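Meta cleavage compound hydrolase (Janthinobacterium, PDB 1J1I) hydrolyses a carbon-carbon bond in the meta-cleavage product of carbazole degradation, most likely releasing anthranilate and a hydroxypentadienoate. Local coordinates at residues Pro38-His43 with His96-Ala101; Asn57-Leu62 with Val68-Met73; Gly122-Val125 with Leu130-Ala133. One frame throughout, in Å; residues are numbered along the deposited sequence.

Contact 1 (Pro38-His43 with His96-Ala101)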
# COMPACT_ATOMS: atom_id res chain seq x y z
N PRO A 38 0.47 18.32 -12.22
CA PRO A 38 0.62 17.39 -13.34
C PRO A 38 1.13 16.01 -12.99
O PRO A 38 2.12 15.86 -12.28
CB PRO A 38 1.59 18.12 -14.25
CG PRO A 38 2.51 18.74 -13.26
CD PRO A 38 1.53 19.34 -12.26
N VAL A 39 0.44 15.00 -13.53
CA VAL A 39 0.78 13.59 -13.34
C VAL A 39 0.85 12.94 -14.72
O VAL A 39 -0.13 12.96 -15.47
CB VAL A 39 -0.29 12.85 -12.53
CG1 VAL A 39 0.10 11.38 -12.39
CG2 VAL A 39 -0.46 13.49 -11.17
N ILE A 40 2.00 12.35 -15.03
CA ILE A 40 2.20 11.68 -16.31
C ILE A 40 2.10 10.17 -16.18
O ILE A 40 2.77 9.56 -15.35
CB ILE A 40 3.59 12.02 -16.90
CG1 ILE A 40 3.71 13.53 -17.12
CG2 ILE A 40 3.79 11.25 -18.21
CD1 ILE A 40 5.05 13.95 -17.71
N LEU A 41 1.24 9.57 -17.00
CA LEU A 41 1.05 8.12 -16.99
C LEU A 41 1.80 7.54 -18.18
O LEU A 41 1.66 8.03 -19.30
CB LEU A 41 -0.45 7.79 -17.08
CG LEU A 41 -1.37 8.51 -16.08
CD1 LEU A 41 -2.82 8.08 -16.31
CD2 LEU A 41 -0.95 8.21 -14.64
N ILE A 42 2.61 6.51 -17.94
CA ILE A 42 3.39 5.87 -19.00
C ILE A 42 2.99 4.40 -19.13
O ILE A 42 3.19 3.61 -18.20
CB ILE A 42 4.92 5.93 -18.71
CG1 ILE A 42 5.32 7.33 -18.24
CG2 ILE A 42 5.69 5.60 -19.97
CD1 ILE A 42 5.04 8.41 -19.25
N HIS A 43 2.44 4.05 -20.29
CA HIS A 43 1.99 2.69 -20.58
C HIS A 43 3.12 1.66 -20.61
O HIS A 43 4.30 2.02 -20.65
CB HIS A 43 1.25 2.69 -21.92
CG HIS A 43 2.11 3.07 -23.09
ND1 HIS A 43 2.94 2.18 -23.72
CD2 HIS A 43 2.31 4.26 -23.70
CE1 HIS A 43 3.62 2.80 -24.66
NE2 HIS A 43 3.26 4.07 -24.67
N HIS A 96 12.13 12.75 -21.13
CA HIS A 96 12.73 13.99 -20.65
C HIS A 96 12.31 15.16 -21.55
O HIS A 96 11.89 16.21 -21.06
CB HIS A 96 14.26 13.86 -20.63
CG HIS A 96 14.99 15.18 -20.60
ND1 HIS A 96 15.18 15.95 -21.73
CD2 HIS A 96 15.58 15.85 -19.59
CE1 HIS A 96 15.86 17.04 -21.41
NE2 HIS A 96 16.11 17.00 -20.12
N ASP A 97 12.42 14.95 -22.86
CA ASP A 97 12.06 15.98 -23.83
C ASP A 97 10.57 16.30 -23.80
O ASP A 97 10.18 17.46 -23.92
CB ASP A 97 12.49 15.55 -25.24
CG ASP A 97 14.01 15.41 -25.39
OD1 ASP A 97 14.75 15.89 -24.51
OD2 ASP A 97 14.47 14.83 -26.39
N PHE A 98 9.73 15.28 -23.62
CA PHE A 98 8.29 15.50 -23.55
C PHE A 98 7.96 16.38 -22.35
O PHE A 98 7.21 17.34 -22.47
CB PHE A 98 7.55 14.16 -23.43
CG PHE A 98 6.06 14.31 -23.22
CD1 PHE A 98 5.51 14.15 -21.96
CD2 PHE A 98 5.22 14.61 -24.29
CE1 PHE A 98 4.13 14.28 -21.75
CE2 PHE A 98 3.84 14.75 -24.10
CZ PHE A 98 3.29 14.58 -22.83
N ILE A 99 8.53 16.04 -21.20
CA ILE A 99 8.29 16.83 -19.99
C ILE A 99 8.67 18.29 -20.22
O ILE A 99 7.89 19.19 -19.93
CB ILE A 99 9.07 16.24 -18.80
CG1 ILE A 99 8.45 14.90 -18.40
CG2 ILE A 99 9.03 17.20 -17.62
CD1 ILE A 99 9.25 14.13 -17.37
N LYS A 100 9.87 18.52 -20.76
CA LYS A 100 10.34 19.87 -21.03
C LYS A 100 9.44 20.59 -22.04
O LYS A 100 9.13 21.77 -21.88
CB LYS A 100 11.77 19.83 -21.57
CG LYS A 100 12.77 19.16 -20.65
CD LYS A 100 12.88 19.88 -19.32
CE LYS A 100 13.49 21.26 -19.47
NZ LYS A 100 14.85 21.20 -20.07
N ALA A 101 9.03 19.88 -23.09
CA ALA A 101 8.18 20.45 -24.13
C ALA A 101 6.78 20.80 -23.62
O ALA A 101 6.12 21.69 -24.18
CB ALA A 101 8.07 19.48 -25.30
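Ile40 meets Ile99 and Phe98 where a helix packs against the central sheet of an alpha/beta hydrolase fold. Helix 88-101 belongs to the crossover that leads from strand 67-71 to strand 108-113, and strand 38-42 runs between those two in the sheet. One methyl group makes both of the close approaches. Ile40 CD1 comes within 3.6 Å of Ile99 CG1 and within 4.2 Å of Phe98 CE1. It gets that far because Ile40 CG1 stands beside the Ile40 backbone N and the rest of the chain is fully extended (chi2 -180°), which carries the methyl straight out from the strand to the helix. The same methyl lies near the plane of the Phe98 ring, at its edge, so neither ring face is used here. Ile40 and Phe98 pass alongside each other, running in opposite directions. Phe98 also reaches Ile69 and Met71 of strand 67-71 and sits edge-to-face with Tyr30. All three touching residues are buried, yet the two segments bury just 111 Å² between them.

The far side of the helix is the solvent side: Lys100 is exposed there, and its CG lies 3.8 Å above the plane of the His96 ring, offset toward the rim. His96 ND1 donates to Asp97 OD1 at 2.8 Å with an N-H...O angle of 155°, approaching on the anti side, 28° out of the carboxylate plane.

Contact 2 (Asn57-Leu62 with Val68-Met73)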
# COMPACT_ATOMS: atom_id res chain seq x y z
N ASN A 57 -9.75 3.65 -17.88
CA ASN A 57 -10.53 3.71 -16.65
C ASN A 57 -9.86 4.35 -15.45
O ASN A 57 -10.49 4.54 -14.41
CB ASN A 57 -10.99 2.30 -16.27
CG ASN A 57 -11.86 1.67 -17.34
OD1 ASN A 57 -12.81 2.29 -17.82
ND2 ASN A 57 -11.54 0.43 -17.72
N VAL A 58 -8.58 4.70 -15.58
CA VAL A 58 -7.86 5.33 -14.49
C VAL A 58 -7.86 6.85 -14.62
O VAL A 58 -8.01 7.57 -13.62
CB VAL A 58 -6.40 4.81 -14.41
CG1 VAL A 58 -5.61 5.63 -13.40
CG2 VAL A 58 -6.40 3.34 -14.00
N ILE A 59 -7.72 7.34 -15.85
CA ILE A 59 -7.68 8.77 -16.09
C ILE A 59 -8.80 9.58 -15.42
O ILE A 59 -8.51 10.56 -14.74
CB ILE A 59 -7.68 9.08 -17.61
CG1 ILE A 59 -6.42 8.50 -18.25
CG2 ILE A 59 -7.71 10.59 -17.84
CD1 ILE A 59 -6.42 8.55 -19.77
N PRO A 60 -10.08 9.17 -15.58
CA PRO A 60 -11.21 9.89 -14.98
C PRO A 60 -11.07 10.07 -13.48
O PRO A 60 -11.32 11.15 -12.94
CB PRO A 60 -12.40 8.99 -15.32
CG PRO A 60 -11.97 8.35 -16.62
CD PRO A 60 -10.56 7.94 -16.23
N ILE A 61 -10.66 9.00 -12.81
CA ILE A 61 -10.50 9.03 -11.37
C ILE A 61 -9.41 10.01 -10.94
O ILE A 61 -9.62 10.86 -10.08
CB ILE A 61 -10.17 7.63 -10.83
CG1 ILE A 61 -11.26 6.64 -11.25
CG2 ILE A 61 -10.04 7.66 -9.32
CD1 ILE A 61 -10.94 5.19 -10.95
N LEU A 62 -8.23 9.88 -11.55
CA LEU A 62 -7.12 10.76 -11.21
C LEU A 62 -7.41 12.21 -11.59
O LEU A 62 -7.05 13.13 -10.86
CB LEU A 62 -5.84 10.27 -11.90
CG LEU A 62 -5.39 8.86 -11.50
CD1 LEU A 62 -4.13 8.49 -12.26
CD2 LEU A 62 -5.13 8.82 -9.99
N VAL A 68 -4.04 15.15 -15.53
CA VAL A 68 -3.53 13.86 -16.00
C VAL A 68 -3.05 13.90 -17.45
O VAL A 68 -3.78 14.33 -18.34
CB VAL A 68 -4.61 12.77 -15.86
CG1 VAL A 68 -4.04 11.43 -16.28
CG2 VAL A 68 -5.11 12.72 -14.41
N ILE A 69 -1.83 13.43 -17.66
CA ILE A 69 -1.21 13.42 -18.99
C ILE A 69 -0.69 12.01 -19.28
O ILE A 69 0.32 11.59 -18.71
CB ILE A 69 -0.03 14.43 -19.04
CG1 ILE A 69 -0.53 15.85 -18.74
CG2 ILE A 69 0.67 14.35 -20.40
CD1 ILE A 69 -1.39 16.49 -19.83
N ALA A 70 -1.38 11.29 -20.16
CA ALA A 70 -0.99 9.93 -20.53
C ALA A 70 -0.22 10.01 -21.85
O ALA A 70 -0.81 10.26 -22.91
CB ALA A 70 -2.23 9.05 -20.69
N MET A 71 1.09 9.79 -21.78
CA MET A 71 1.99 9.89 -22.94
C MET A 71 2.36 8.57 -23.61
O MET A 71 2.70 7.60 -22.94
CB MET A 71 3.28 10.59 -22.50
CG MET A 71 4.33 10.79 -23.60
SD MET A 71 6.02 10.95 -22.93
CE MET A 71 6.54 9.21 -22.98
N ASP A 72 2.31 8.55 -24.94
CA ASP A 72 2.72 7.36 -25.69
C ASP A 72 4.24 7.43 -25.81
O ASP A 72 4.79 8.45 -26.24
CB ASP A 72 2.11 7.34 -27.10
CG ASP A 72 0.70 6.81 -27.12
OD1 ASP A 72 0.15 6.47 -26.04
OD2 ASP A 72 0.13 6.75 -28.23
N MET A 73 4.92 6.35 -25.43
CA MET A 73 6.37 6.33 -25.53
C MET A 73 6.85 6.31 -26.98
O MET A 73 6.11 5.97 -27.90
CB MET A 73 6.95 5.09 -24.83
CG MET A 73 6.85 5.11 -23.30
SD MET A 73 7.73 3.72 -22.58
CE MET A 73 6.53 2.41 -22.82
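Two residues beyond Ala70, whose CB faces Ile59 CD1, the carboxylate oxygen Asp72 OD2 is gripped twice: by Arg29 NH1 in a salt bridge and by Lys78 N in a hydrogen bond. Ser51 OG holds the other oxygen, OD1, so both oxygens of the carboxylate just after the strand have partners. The segments share no hydrogen bond, and their side chains meet through apolar groups alone, burying 180 Å². Val68 makes the largest single contribution, with its two methyls divided between two helix residues. CG2 touches Leu62 CB at 3.6 Å and lies 3.7 Å from Leu62 C, so it rests on the backbone as well as on the root of that side chain. CG1, held anti to the Val68 backbone N (chi1 -177°), points to the other helix residue and comes within 4.1 Å of Ile59 CG2. Farther along the strand, Ile59 CD1 reaches Ala70 CB at 4.3 Å, a looser touch. Ile59 spans both strand residues because its branches part: CG2 serves Val68, while the extended CG1-CD1 arm (chi2 171°) serves Ala70. Val68 and Ala70 alternate with Ile69, which faces the opposite side of the sheet and packs on Phe98 of helix 88-101. In this part of the alpha/beta hydrolase fold, Leu41 of neighbouring strand 38-42 packs against Ile59, Leu62 and Val68, Ala33 of strand 26-33 meets Ile59, and helix 268-281 lies against Ile61 and Leu62, with Leu276 on the latter.

Contact 3 (Gly122-Val125 with Leu130-Ala133)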
# COMPACT_ATOMS: atom_id res chain seq x y z
N GLY A 122 14.22 5.71 -15.02
CA GLY A 122 15.40 6.27 -15.64
C GLY A 122 15.43 7.79 -15.55
O GLY A 122 16.46 8.39 -15.21
N VAL A 123 14.30 8.42 -15.85
CA VAL A 123 14.20 9.88 -15.79
C VAL A 123 14.35 10.34 -14.34
O VAL A 123 14.92 11.40 -14.07
CB VAL A 123 12.83 10.37 -16.34
CG1 VAL A 123 12.62 11.84 -15.99
CG2 VAL A 123 12.79 10.19 -17.86
N SER A 124 13.85 9.54 -13.40
CA SER A 124 13.95 9.89 -11.99
C SER A 124 15.38 9.86 -11.46
O SER A 124 15.66 10.43 -10.40
CB SER A 124 13.06 8.96 -11.16
OG SER A 124 11.70 9.18 -11.48
N VAL A 125 16.28 9.20 -12.18
CA VAL A 125 17.67 9.16 -11.77
C VAL A 125 18.51 10.18 -12.55
O VAL A 125 19.30 10.92 -11.96
CB VAL A 125 18.29 7.75 -11.95
CG1 VAL A 125 19.81 7.81 -11.71
CG2 VAL A 125 17.63 6.77 -10.97
N LEU A 130 13.19 17.32 -12.44
CA LEU A 130 11.92 17.46 -13.14
C LEU A 130 10.82 16.64 -12.45
O LEU A 130 9.64 16.84 -12.71
CB LEU A 130 12.04 16.93 -14.57
CG LEU A 130 13.08 17.52 -15.52
CD1 LEU A 130 13.07 16.73 -16.82
CD2 LEU A 130 12.76 18.99 -15.76
N VAL A 131 11.23 15.74 -11.58
CA VAL A 131 10.29 14.83 -10.92
C VAL A 131 10.01 15.05 -9.44
O VAL A 131 10.92 15.25 -8.64
CB VAL A 131 10.78 13.37 -11.10
CG1 VAL A 131 9.69 12.39 -10.68
CG2 VAL A 131 11.18 13.15 -12.55
N ASN A 132 8.72 14.97 -9.09
CA ASN A 132 8.24 15.14 -7.72
C ASN A 132 7.98 13.79 -7.04
O ASN A 132 8.27 13.62 -5.86
CB ASN A 132 6.95 15.96 -7.73
CG ASN A 132 6.26 15.98 -6.39
OD1 ASN A 132 6.78 16.54 -5.42
ND2 ASN A 132 5.09 15.35 -6.31
N ALA A 133 7.41 12.85 -7.78
CA ALA A 133 7.08 11.52 -7.25
C ALA A 133 7.09 10.50 -8.37
O ALA A 133 6.87 10.84 -9.54
CB ALA A 133 5.71 11.54 -6.57
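No ring or other flat side chain takes part where Val123 and Ser124 meet Val131, so there are no faces or edges to assign; the methyls of two valines and one hydroxyl do the touching. The setting is the beta-alpha-beta unit formed by strand 108-113, helix 114-126 and strand 131-137, in which the end of the helix is brought back against the start of the next strand of the alpha/beta hydrolase sheet. The CA atoms of Ser124 and Val131 stand 6.2 Å apart, close enough for short side chains to bridge the gap. Val131 points its side chain at the helix and presents both methyls. CG2 meets Val123 CG1 at 4.0 Å, and the two valines cross at an angle rather than lying side by side. The partner methyl on the helix is the one anti to its own backbone N (Val123 chi1 168°), an orientation that brings it to the strand side. The other methyl of Val131, CG1, approaches Ser124 OG at 3.9 Å. That oxygen also lies 4.1 Å from Val131 CG2, so it sits over the fork of the valine and touches both branches.

A hydroxyl against two methyls would be costly if it had no polar partner, but Ser124 OG is hydrogen-bonded to the carbonyl oxygen of Gly120, one turn back in the helix. Ile110 of strand 108-113 packs against both Val123 and Val131, drawing the first strand of the unit into the same apolar cluster. What places the hydroxyl is its first torsion: Ser124 OG stands beside its own backbone N, opposite the carbonyl carbon (chi1 -66°).

From the N terminus, strand 38-42 opens contact 1, which closes only when helix 88-101 returns to it. Contact 2 both opens and closes within that interval, joining helix 59-62 to strand 67-71 across a short connection. Contact 3 follows in series, after contact 1 has closed, at the end of helix 114-126, whose first residue, Ser114, is probably the nucleophile. Nothing crosses. All three reach the same sheet. Val39 and Leu41 pair with Ile69 between contacts 1 and 2, whereas contacts 1 and 3 meet by packing, Leu130 lying on His96, Ile99 and Lys100 of the helix. Contacts 2 and 3 do not touch; their nearest atoms are about 8 Å apart.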